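Local coordinates for protein phosphoribosylaminoimidazole-succinocarboxamide synthase (Ehrlichia chaffeensis str. Arkansas, PDB 3KRE) that catalyses the ATP-dependent joining of L-aspartate to carboxyaminoimidazole ribotide, forming SAICAR in de novo purine biosynthesis, at residues S75-K80 / L257-N262; I108-V113 / F161-N166. All coordinates share one frame; numbering follows the deposited sequence.

Contact 1 of 2, residues S75-K80 / L257-N262; sequences SSFLMK and LNAIPN
Phe77 lays its ring against the side chains of Leu257 and Ala259 and the backbone between them, and this one aromatic residue carries most of the contact. The outer end of the ring meets the carbonyl oxygen of Leu257, with CZ 3.2 Å from that O in an approach oblique to the ring, and Phe77 CE2 lies 4.0 Å from Leu257 CB. At the base of the side chain, Phe77 CB rests on Ala259 CB at 3.8 Å. The methyl of Ala259 is small enough to let the loop come close, and the two CA atoms of Phe77 and Ala259 stand 5.7 Å apart. Beside the ring a second, purely aliphatic touch is made by Leu78 CD2 and Leu257 CD1, 4.0 Å apart, the two leucine side chains crossing at about a right angle. No hydrogen bond links the segments.

Phe77 reaches across because CG is anti to the backbone N (chi1 -179°), which carries the ring outward from the helix. On the other side, a Schellman motif ends helix 246-257: Asn258 takes up positive phi (58°), a conformation that asparagine tolerates better than most residues, and the chain turns off to set Ala259 beside the base of the phenylalanine side chain.

Helix 67-84 thus receives the C-terminal tail on one flank. Leu78 and Leu257 both also pack on Leu186 and Phe187 of helix 166-189, Leu257 touches Ile74 one turn earlier, and Pro261 runs on past Tyr73 to Leu94 of strand 91-94.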
loop_
_atom_site.group_PDB
_atom_site.type_symbol
_atom_site.label_atom_id
_atom_site.label_comp_id
_atom_site.label_asym_id
_atom_site.label_seq_id
_atom_site.Cartn_x
_atom_site.Cartn_y
_atom_site.Cartn_z
ATOM N N SER A 75 8.001 -4.371 -0.801
ATOM C CA SER A 75 7.296 -4.029 0.453
ATOM C C SER A 75 8.152 -4.222 1.708
ATOM O O SER A 75 8.212 -3.335 2.585
ATOM C CB SER A 75 5.984 -4.818 0.550
ATOM O OG SER A 75 5.180 -4.295 1.580
ATOM N N SER A 76 8.816 -5.377 1.810
ATOM C CA SER A 76 9.729 -5.611 2.917
ATOM C C SER A 76 10.803 -4.510 2.964
ATOM O O SER A 76 11.091 -3.994 4.040
ATOM C CB SER A 76 10.343 -7.012 2.827
ATOM O OG SER A 76 11.024 -7.214 1.603
ATOM N N PHE A 77 11.359 -4.145 1.796
ATOM C CA PHE A 77 12.352 -3.100 1.708
ATOM C C PHE A 77 11.830 -1.774 2.232
ATOM O O PHE A 77 12.492 -1.113 3.037
ATOM C CB PHE A 77 12.856 -2.951 0.251
ATOM C CG PHE A 77 13.898 -1.905 0.074
ATOM C CD1 PHE A 77 15.246 -2.194 0.296
ATOM C CD2 PHE A 77 13.539 -0.623 -0.298
ATOM C CE1 PHE A 77 16.203 -1.228 0.123
ATOM C CE2 PHE A 77 14.474 0.342 -0.445
ATOM C CZ PHE A 77 15.811 0.050 -0.242
ATOM N N LEU A 78 10.682 -1.346 1.712
ATOM C CA LEU A 78 10.072 -0.070 2.112
ATOM C C LEU A 78 9.566 -0.065 3.570
ATOM O O LEU A 78 9.715 0.950 4.284
ATOM C CB LEU A 78 8.942 0.306 1.140
ATOM C CG LEU A 78 9.422 0.636 -0.304
ATOM C CD1 LEU A 78 8.224 0.890 -1.223
ATOM C CD2 LEU A 78 10.501 1.811 -0.441
ATOM N N MET A 79 9.039 -1.191 4.038
ATOM C CA MET A 79 8.671 -1.295 5.456
ATOM C C MET A 79 9.904 -1.004 6.340
ATOM O O MET A 79 9.843 -0.210 7.273
ATOM C CB MET A 79 8.110 -2.699 5.793
ATOM C CG MET A 79 6.695 -3.024 5.244
ATOM S SD MET A 79 5.402 -2.375 6.310
ATOM C CE MET A 79 3.934 -2.617 5.298
ATOM N N LYS A 80 11.029 -1.642 6.029
ATOM C CA LYS A 80 12.241 -1.434 6.770
ATOM C C LYS A 80 12.751 0.004 6.687
ATOM O O LYS A 80 13.209 0.527 7.690
ATOM C CB LYS A 80 13.313 -2.433 6.321
ATOM C CG LYS A 80 14.657 -2.244 6.947
ATOM C CD LYS A 80 14.616 -2.412 8.492
ATOM C CE LYS A 80 15.990 -2.718 9.050
ATOM N NZ LYS A 80 16.925 -1.572 8.806
ATOM N N LEU A 257 15.356 0.568 -6.449
ATOM C CA LEU A 257 15.408 0.520 -5.007
ATOM C C LEU A 257 16.536 -0.367 -4.431
ATOM O O LEU A 257 16.876 -0.234 -3.232
ATOM C CB LEU A 257 14.064 0.048 -4.446
ATOM C CG LEU A 257 12.910 1.038 -4.566
ATOM C CD1 LEU A 257 11.644 0.412 -3.996
ATOM C CD2 LEU A 257 13.189 2.320 -3.802
ATOM N N ASN A 258 17.101 -1.248 -5.261
ATOM C CA ASN A 258 18.017 -2.301 -4.792
ATOM C C ASN A 258 17.329 -3.187 -3.759
ATOM O O ASN A 258 17.922 -3.548 -2.736
ATOM C CB ASN A 258 19.307 -1.700 -4.214
ATOM C CG ASN A 258 20.442 -2.694 -4.149
ATOM O OD1 ASN A 258 20.438 -3.728 -4.835
ATOM N ND2 ASN A 258 21.456 -2.381 -3.317
ATOM N N ALA A 259 16.080 -3.552 -4.056
ATOM C CA ALA A 259 15.242 -4.282 -3.106
ATOM C C ALA A 259 15.402 -5.786 -3.143
ATOM O O ALA A 259 14.893 -6.466 -2.259
ATOM C CB ALA A 259 13.759 -3.922 -3.308
ATOM N N ILE A 260 16.034 -6.326 -4.180
ATOM C CA ILE A 260 16.110 -7.774 -4.348
ATOM C C ILE A 260 17.383 -8.245 -3.643
ATOM O O ILE A 260 18.471 -7.784 -3.976
ATOM C CB ILE A 260 16.136 -8.172 -5.839
ATOM C CG1 ILE A 260 14.819 -7.780 -6.510
ATOM C CG2 ILE A 260 16.316 -9.685 -6.034
ATOM C CD1 ILE A 260 14.830 -8.000 -8.040
ATOM N N PRO A 261 17.253 -9.139 -2.658
ATOM C CA PRO A 261 18.449 -9.678 -1.994
ATOM C C PRO A 261 19.292 -10.605 -2.873
ATOM O O PRO A 261 18.798 -11.168 -3.860
ATOM C CB PRO A 261 17.882 -10.454 -0.797
ATOM C CG PRO A 261 16.462 -10.641 -1.049
ATOM C CD PRO A 261 16.004 -9.735 -2.150
ATOM N N ASN A 262 20.565 -10.750 -2.498
ATOM C CA ASN A 262 21.513 -11.671 -3.166
ATOM C C ASN A 262 21.216 -13.158 -2.927
ATOM O O ASN A 262 20.607 -13.534 -1.917
ATOM C CB ASN A 262 22.960 -11.355 -2.729
ATOM C CG ASN A 262 23.537 -10.101 -3.410
ATOM O OD1 ASN A 262 22.861 -9.439 -4.190
ATOM N ND2 ASN A 262 24.796 -9.770 -3.099
#

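Contact 2 of 2, residues I108-V113 / F161-N166; sequences IPIEVV and FQWLTN. With EDO (1,2-ethanediol), chain F.
Ile108, Pro109 and Ile110 face Trp163 and Leu164 where a strand of the large antiparallel sheet meets the connection between helices 155-160 and 166-189. Pro109 is the centre of an inverse gamma turn, closed by a weak bond from Ile110 N to Ile108 O (2.7 Å), and the chain then runs into strand 110-115. A prolyl ring suits this place, since it already restricts phi to the range the turn needs. Opposite, Gln162 has positive phi (58°) in a Schellman motif, and Thr165 is the N-cap of the next helix, its short hydroxyl side chain capping a backbone N. The CA atoms of Ile108 and Trp163 come within 6.7 Å.

The indole is held between Phe161 CB on one face and Pro109 CG on the other. The proline makes a CH-pi contact, with CG 4.2 Å from the centroid of the Trp163 five-membered ring and only 3° off its normal. Tyr143 and His157 add further ring contacts.

Branched aliphatic side chains fill the rest. In the conformer described, one of two, Ile110 CG1 meets Trp163 CE3 obliquely, set there by chi1 (-58°), and the extended second torsion carries CD1 on to Leu164 CD1 at 3.7 Å. Ile158 packs on Ile110, Trp163 and Leu164 alike.

Glu111 takes no part in the packing; its OE1 lies close to Asp150 OD2, a like charge, and 2.7 Å from O1 of an ethanediol, probably from crystallisation, that also hydrogen-bonds to Asp150. In the apolar patch, Ile108 CD1 meets Leu164 CD2 at 3.8 Å, the side chains crossing at about a right angle.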
loop_
_atom_site.group_PDB
_atom_site.type_symbol
_atom_site.label_atom_id
_atom_site.label_comp_id
_atom_site.label_asym_id
_atom_site.label_seq_id
_atom_site.Cartn_x
_atom_site.Cartn_y
_atom_site.Cartn_z
ATOM N N ILE A 108 -7.740 -2.122 10.844
ATOM C CA ILE A 108 -8.795 -1.109 10.863
ATOM C C ILE A 108 -9.384 -1.012 9.438
ATOM O O ILE A 108 -8.659 -0.932 8.465
ATOM C CB ILE A 108 -8.232 0.246 11.339
ATOM C CG1 ILE A 108 -7.694 0.141 12.770
ATOM C CG2 ILE A 108 -9.258 1.406 11.175
ATOM C CD1 ILE A 108 -6.504 0.969 12.988
ATOM N N PRO A 109 -10.705 -1.004 9.310
ATOM C CA PRO A 109 -11.237 -1.216 7.962
ATOM C C PRO A 109 -11.328 0.078 7.148
ATOM O O PRO A 109 -12.378 0.351 6.528
ATOM C CB PRO A 109 -12.625 -1.767 8.249
ATOM C CG PRO A 109 -13.048 -1.003 9.424
ATOM C CD PRO A 109 -11.793 -0.768 10.274
ATOM N N ILE A 110 -10.226 0.838 7.146
ATOM C CA ILE A 110 -10.071 2.094 6.394
ATOM C C ILE A 110 -8.874 1.971 5.453
ATOM O O ILE A 110 -7.834 1.445 5.866
ATOM C CB ILE A 110 -9.763 3.268 7.362
ATOM C CG1 ILE A 110 -10.873 3.419 8.407
ATOM C CG2 ILE A 110 -9.547 4.568 6.580
ATOM C CD1 ILE A 110 -10.553 4.429 9.510
ATOM N N GLU A 111 -8.993 2.461 4.236
ATOM C CA GLU A 111 -7.857 2.636 3.332
ATOM C C GLU A 111 -7.559 4.127 3.367
ATOM O O GLU A 111 -8.477 4.931 3.197
ATOM C CB GLU A 111 -8.226 2.229 1.932
ATOM C CG GLU A 111 -8.516 0.753 1.840
ATOM C CD GLU A 111 -8.678 0.305 0.433
ATOM O OE1 GLU A 111 -9.696 0.674 -0.194
ATOM O OE2 GLU A 111 -7.806 -0.434 -0.043
ATOM N N VAL A 112 -6.311 4.493 3.629
ATOM C CA VAL A 112 -5.910 5.888 3.612
ATOM C C VAL A 112 -5.205 6.112 2.287
ATOM O O VAL A 112 -4.213 5.445 1.984
ATOM C CB VAL A 112 -4.969 6.214 4.777
ATOM C CG1 VAL A 112 -4.702 7.706 4.816
ATOM C CG2 VAL A 112 -5.563 5.690 6.123
ATOM N N VAL A 113 -5.728 7.029 1.482
ATOM C CA VAL A 113 -5.111 7.327 0.194
ATOM C C VAL A 113 -4.491 8.690 0.298
ATOM O O VAL A 113 -5.161 9.630 0.714
ATOM C CB VAL A 113 -6.117 7.263 -0.978
ATOM C CG1 VAL A 113 -5.448 7.725 -2.260
ATOM C CG2 VAL A 113 -6.701 5.826 -1.131
ATOM N N PHE A 161 -18.732 5.895 13.685
ATOM C CA PHE A 161 -18.706 4.435 13.676
ATOM C C PHE A 161 -17.623 3.824 14.585
ATOM O O PHE A 161 -17.513 2.591 14.693
ATOM C CB PHE A 161 -18.603 3.934 12.242
ATOM C CG PHE A 161 -19.926 3.917 11.522
ATOM C CD1 PHE A 161 -20.479 5.089 11.036
ATOM C CD2 PHE A 161 -20.614 2.721 11.328
ATOM C CE1 PHE A 161 -21.696 5.085 10.360
ATOM C CE2 PHE A 161 -21.828 2.697 10.664
ATOM C CZ PHE A 161 -22.380 3.896 10.184
ATOM N N GLN A 162 -16.854 4.693 15.238
ATOM C CA GLN A 162 -15.829 4.312 16.200
ATOM C C GLN A 162 -14.773 3.372 15.609
ATOM O O GLN A 162 -14.254 2.507 16.290
ATOM C CB GLN A 162 -16.476 3.758 17.473
ATOM C CG GLN A 162 -17.309 4.810 18.181
ATOM C CD GLN A 162 -17.808 4.358 19.526
ATOM O OE1 GLN A 162 -17.302 4.799 20.563
ATOM N NE2 GLN A 162 -18.778 3.464 19.531
ATOM N N TRP A 163 -14.430 3.583 14.342
ATOM C CA TRP A 163 -13.326 2.865 13.730
ATOM C C TRP A 163 -11.984 3.381 14.233
ATOM O O TRP A 163 -11.030 2.607 14.320
ATOM C CB TRP A 163 -13.376 2.950 12.230
ATOM C CG TRP A 163 -14.587 2.350 11.663
ATOM C CD1 TRP A 163 -15.370 1.353 12.210
ATOM C CD2 TRP A 163 -15.171 2.675 10.414
ATOM N NE1 TRP A 163 -16.418 1.071 11.376
ATOM C CE2 TRP A 163 -16.314 1.860 10.257
ATOM C CE3 TRP A 163 -14.848 3.581 9.410
ATOM C CZ2 TRP A 163 -17.125 1.925 9.127
ATOM C CZ3 TRP A 163 -15.660 3.657 8.284
ATOM C CH2 TRP A 163 -16.783 2.826 8.147
ATOM N N LEU A 164 -11.945 4.687 14.553
ATOM C CA LEU A 164 -10.832 5.326 15.243
ATOM C C LEU A 164 -11.386 6.355 16.235
ATOM O O LEU A 164 -12.500 6.862 16.073
ATOM C CB LEU A 164 -9.916 6.047 14.251
ATOM C CG LEU A 164 -9.220 5.213 13.186
ATOM C CD1 LEU A 164 -8.582 6.127 12.155
ATOM C CD2 LEU A 164 -8.213 4.229 13.809
ATOM N N THR A 165 -10.613 6.626 17.272
ATOM C CA THR A 165 -10.861 7.757 18.143
ATOM C C THR A 165 -10.356 9.047 17.497
ATOM O O THR A 165 -9.658 9.043 16.477
ATOM C CB THR A 165 -10.127 7.613 19.488
ATOM O OG1 THR A 165 -8.710 7.718 19.256
ATOM C CG2 THR A 165 -10.474 6.309 20.164
ATOM N N ASN A 166 -10.720 10.161 18.110
ATOM C CA ASN A 166 -10.254 11.470 17.656
ATOM C C ASN A 166 -8.743 11.508 17.615
ATOM O O ASN A 166 -8.167 11.931 16.618
ATOM C CB ASN A 166 -10.790 12.599 18.548
ATOM C CG ASN A 166 -11.798 13.460 17.844
ATOM O OD1 ASN A 166 -11.446 14.219 16.928
ATOM N ND2 ASN A 166 -13.056 13.350 18.245
HETATM C C1 EDO F . -10.410 2.638 -2.262
HETATM O O1 EDO F . -10.012 1.358 -2.772
HETATM C C2 EDO F . -9.516 3.680 -2.879
HETATM O O2 EDO F . -9.824 3.683 -4.267
#

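Contacts 1 and 2 lie on opposite sides of the chain's centre, their own centres 28 Å apart and their nearest atoms about 12 Å apart, so they do not touch. Along the sequence both segments of contact 2 fall between those of contact 1: 75-80 comes first, then 108-113 and 161-166, and finally 257-262. Helix 166-189 relates them. It starts at the end of contact 2, and near its other end Leu186 and Phe187 pack on the leucines of contact 1. Contact 2 thus joins the large antiparallel sheet to the loop that leads into this helix, whereas contact 1 brings the chain's C-terminal tail against helix 67-84.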